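Local coordinates for nodulation fucosyltransferase NodZ (Bradyrhizobium sp., PDB 2HHC), which is a nodulation fucosyltransferase of the GT-B clan, folded into two alpha/beta domains that each carry a mixed beta-sheet, at residues P55-P60 against S152-R157. Numbering follows the deposited sequence. Where two conformers were deposited one is given.
Sequences PAFFEP and SEIRAR. With PO4 (phosphate ion), chain D.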
loop_
_atom_site.group_PDB
_atom_site.type_symbol
_atom_site.label_atom_id
_atom_site.label_comp_id
_atom_site.label_asym_id
_atom_site.label_seq_id
_atom_site.Cartn_x
_atom_site.Cartn_y
_atom_site.Cartn_z
ATOM N N PRO A 55 -4.816 4.988 13.176
ATOM C CA PRO A 55 -4.101 5.933 14.029
ATOM C C PRO A 55 -2.793 5.478 14.660
ATOM O O PRO A 55 -2.092 6.250 15.235
ATOM C CB PRO A 55 -5.123 6.267 15.127
ATOM C CG PRO A 55 -6.429 5.795 14.596
ATOM C CD PRO A 55 -6.151 4.676 13.696
ATOM N N ALA A 56 -2.518 4.188 14.579
ATOM C CA ALA A 56 -1.254 3.693 15.060
ATOM C C ALA A 56 -0.098 4.098 14.124
ATOM O O ALA A 56 1.030 4.150 14.563
ATOM C CB ALA A 56 -1.307 2.168 15.265
ATOM N N PHE A 57 -0.420 4.393 12.856
ATOM C CA PHE A 57 0.588 4.713 11.882
ATOM C C PHE A 57 0.479 6.093 11.253
ATOM O O PHE A 57 1.488 6.644 10.815
ATOM C CB PHE A 57 0.559 3.636 10.780
ATOM C CG PHE A 57 0.838 2.240 11.331
ATOM C CD1 PHE A 57 2.082 1.869 11.771
ATOM C CD2 PHE A 57 -0.197 1.344 11.518
ATOM C CE1 PHE A 57 2.297 0.625 12.342
ATOM C CE2 PHE A 57 0.006 0.086 12.092
ATOM C CZ PHE A 57 1.250 -0.278 12.482
ATOM N N PHE A 58 -0.757 6.607 11.214
ATOM C CA PHE A 58 -1.036 7.906 10.565
ATOM C C PHE A 58 -1.677 8.850 11.564
ATOM O O PHE A 58 -2.337 8.427 12.497
ATOM C CB PHE A 58 -1.960 7.694 9.364
ATOM C CG PHE A 58 -1.305 6.937 8.246
ATOM C CD1 PHE A 58 -0.517 7.583 7.329
ATOM C CD2 PHE A 58 -1.399 5.594 8.181
ATOM C CE1 PHE A 58 0.118 6.865 6.335
ATOM C CE2 PHE A 58 -0.757 4.881 7.172
ATOM C CZ PHE A 58 -0.012 5.533 6.253
ATOM N N GLU A 59 -1.526 10.128 11.287
ATOM C CA GLU A 59 -2.155 11.181 12.083
ATOM C C GLU A 59 -3.655 11.250 11.842
ATOM O O GLU A 59 -4.133 10.823 10.767
ATOM C CB GLU A 59 -1.469 12.523 11.787
ATOM C CG GLU A 59 0.014 12.537 12.231
ATOM C CD GLU A 59 0.657 13.852 12.110
ATOM O OE1 GLU A 59 0.159 14.712 11.352
ATOM O OE2 GLU A 59 1.677 14.064 12.809
ATOM N N PRO A 60 -4.409 11.741 12.839
ATOM C CA PRO A 60 -5.857 11.909 12.649
ATOM C C PRO A 60 -6.182 12.682 11.411
ATOM O O PRO A 60 -5.494 13.662 11.105
ATOM C CB PRO A 60 -6.273 12.732 13.885
ATOM C CG PRO A 60 -5.258 12.458 14.904
ATOM C CD PRO A 60 -3.971 12.200 14.172
ATOM N N SER A 152 4.627 11.235 13.492
ATOM C CA SER A 152 5.938 11.923 13.557
ATOM C C SER A 152 7.120 11.023 13.862
ATOM O O SER A 152 8.217 11.212 13.347
ATOM C CB SER A 152 5.921 13.093 14.525
ATOM O OG SER A 152 5.649 12.686 15.857
ATOM N N GLU A 153 6.913 9.983 14.653
ATOM C CA GLU A 153 7.989 9.045 15.009
ATOM C C GLU A 153 8.517 8.266 13.821
ATOM O O GLU A 153 9.691 7.928 13.736
ATOM C CB GLU A 153 7.521 8.095 16.131
ATOM C CG GLU A 153 6.593 8.725 17.167
ATOM C CD GLU A 153 5.162 8.803 16.646
ATOM O OE1 GLU A 153 4.684 7.810 16.052
ATOM O OE2 GLU A 153 4.507 9.846 16.821
ATOM N N ILE A 154 7.626 8.032 12.871
ATOM C CA ILE A 154 7.954 7.351 11.671
ATOM C C ILE A 154 8.636 8.333 10.705
ATOM O O ILE A 154 9.652 7.999 10.119
ATOM C CB ILE A 154 6.728 6.680 10.991
ATOM C CG1 ILE A 154 6.079 5.679 11.948
ATOM C CG2 ILE A 154 7.117 5.933 9.723
ATOM C CD1 ILE A 154 4.800 5.018 11.389
ATOM N N ARG A 155 8.059 9.550 10.582
ATOM C CA ARG A 155 8.678 10.580 9.727
ATOM C C ARG A 155 10.091 10.886 10.167
ATOM O O ARG A 155 10.967 11.036 9.331
ATOM C CB ARG A 155 7.827 11.859 9.685
ATOM C CG ARG A 155 6.556 11.594 8.920
ATOM C CD ARG A 155 5.852 12.788 8.466
ATOM N NE ARG A 155 4.893 13.011 9.453
ATOM C CZ ARG A 155 5.045 13.841 10.466
ATOM N NH1 ARG A 155 6.124 14.586 10.549
ATOM N NH2 ARG A 155 4.084 13.913 11.348
ATOM N N ALA A 156 10.351 10.926 11.479
ATOM C CA ALA A 156 11.699 11.254 11.932
ATOM C C ALA A 156 12.712 10.203 11.546
ATOM O O ALA A 156 13.853 10.499 11.188
ATOM C CB ALA A 156 11.729 11.440 13.417
ATOM N N ARG A 157 12.298 8.940 11.519
ATOM C CA ARG A 157 13.150 7.886 11.095
ATOM C C ARG A 157 13.468 7.990 9.593
ATOM O O ARG A 157 14.578 7.834 9.169
ATOM C CB ARG A 157 12.533 6.514 11.458
ATOM C CG ARG A 157 12.550 6.282 12.956
ATOM C CD ARG A 157 11.763 5.035 13.403
ATOM N NE ARG A 157 12.439 3.826 12.956
ATOM C CZ ARG A 157 11.939 2.586 13.044
ATOM N NH1 ARG A 157 10.743 2.372 13.517
ATOM N NH2 ARG A 157 12.639 1.568 12.584
HETATM P P PO4 D . 2.229 12.873 16.039
HETATM O O1 PO4 D . 3.119 12.104 16.956
HETATM O O2 PO4 D . 2.674 14.321 16.170
HETATM O O3 PO4 D . 2.359 12.409 14.569
HETATM O O4 PO4 D . 0.813 12.678 16.492
#
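Glu59 and Arg155 form a salt bridge at the junction of the two alpha/beta domains: 55-60 follows strand 35-39 and precedes strand 63-64 of the N-terminal sheet in the chain, and 152-157 begins the helix that leads into the second sheet. The bridge has one short arm, Glu59 OE2 to Arg155 NH2 at 2.8 Å. The oxygen lies in the guanidinium plane at its edge, yet the carboxylate is turned 84° from that plane, which is not the flat, two-pronged pairing. Glu59 reaches across with its chain extended beyond CG. Arg155 bends at chi3 (-96°), which folds the guanidinium back over the first turn of its own helix, where Ser152 CA sits 3.4 Å above one face, offset toward the rim. Its NE also bonds Leu150 O, so a second anchor restrains the group.

A phosphate ion, probably from the crystallisation liquor, sits between the segments. Ser152 N donates to its O3 (2.8 Å, N-H...O angle 158°), an amide of the first helical turn meeting an anion. Arg151 NH1 is a further donor to the ion. Glu59 OE2 stands 2.5 Å from the same O3.

Beneath this polar layer, Ile154 CD1 approaches Phe57 O at 3.7 Å and, near the ring plane, the edge of Phe57 at CD1 (4.2 Å). Phe57 is buried, its ring also against Ile261 and Leu268 of helix 258-274.

With oxygens as close as those of Glu59 and the phosphate, an acid group there probably holds a proton, though which one is not decided; Arg151, Arg155 and the start of the helix probably offset part of the negative charge.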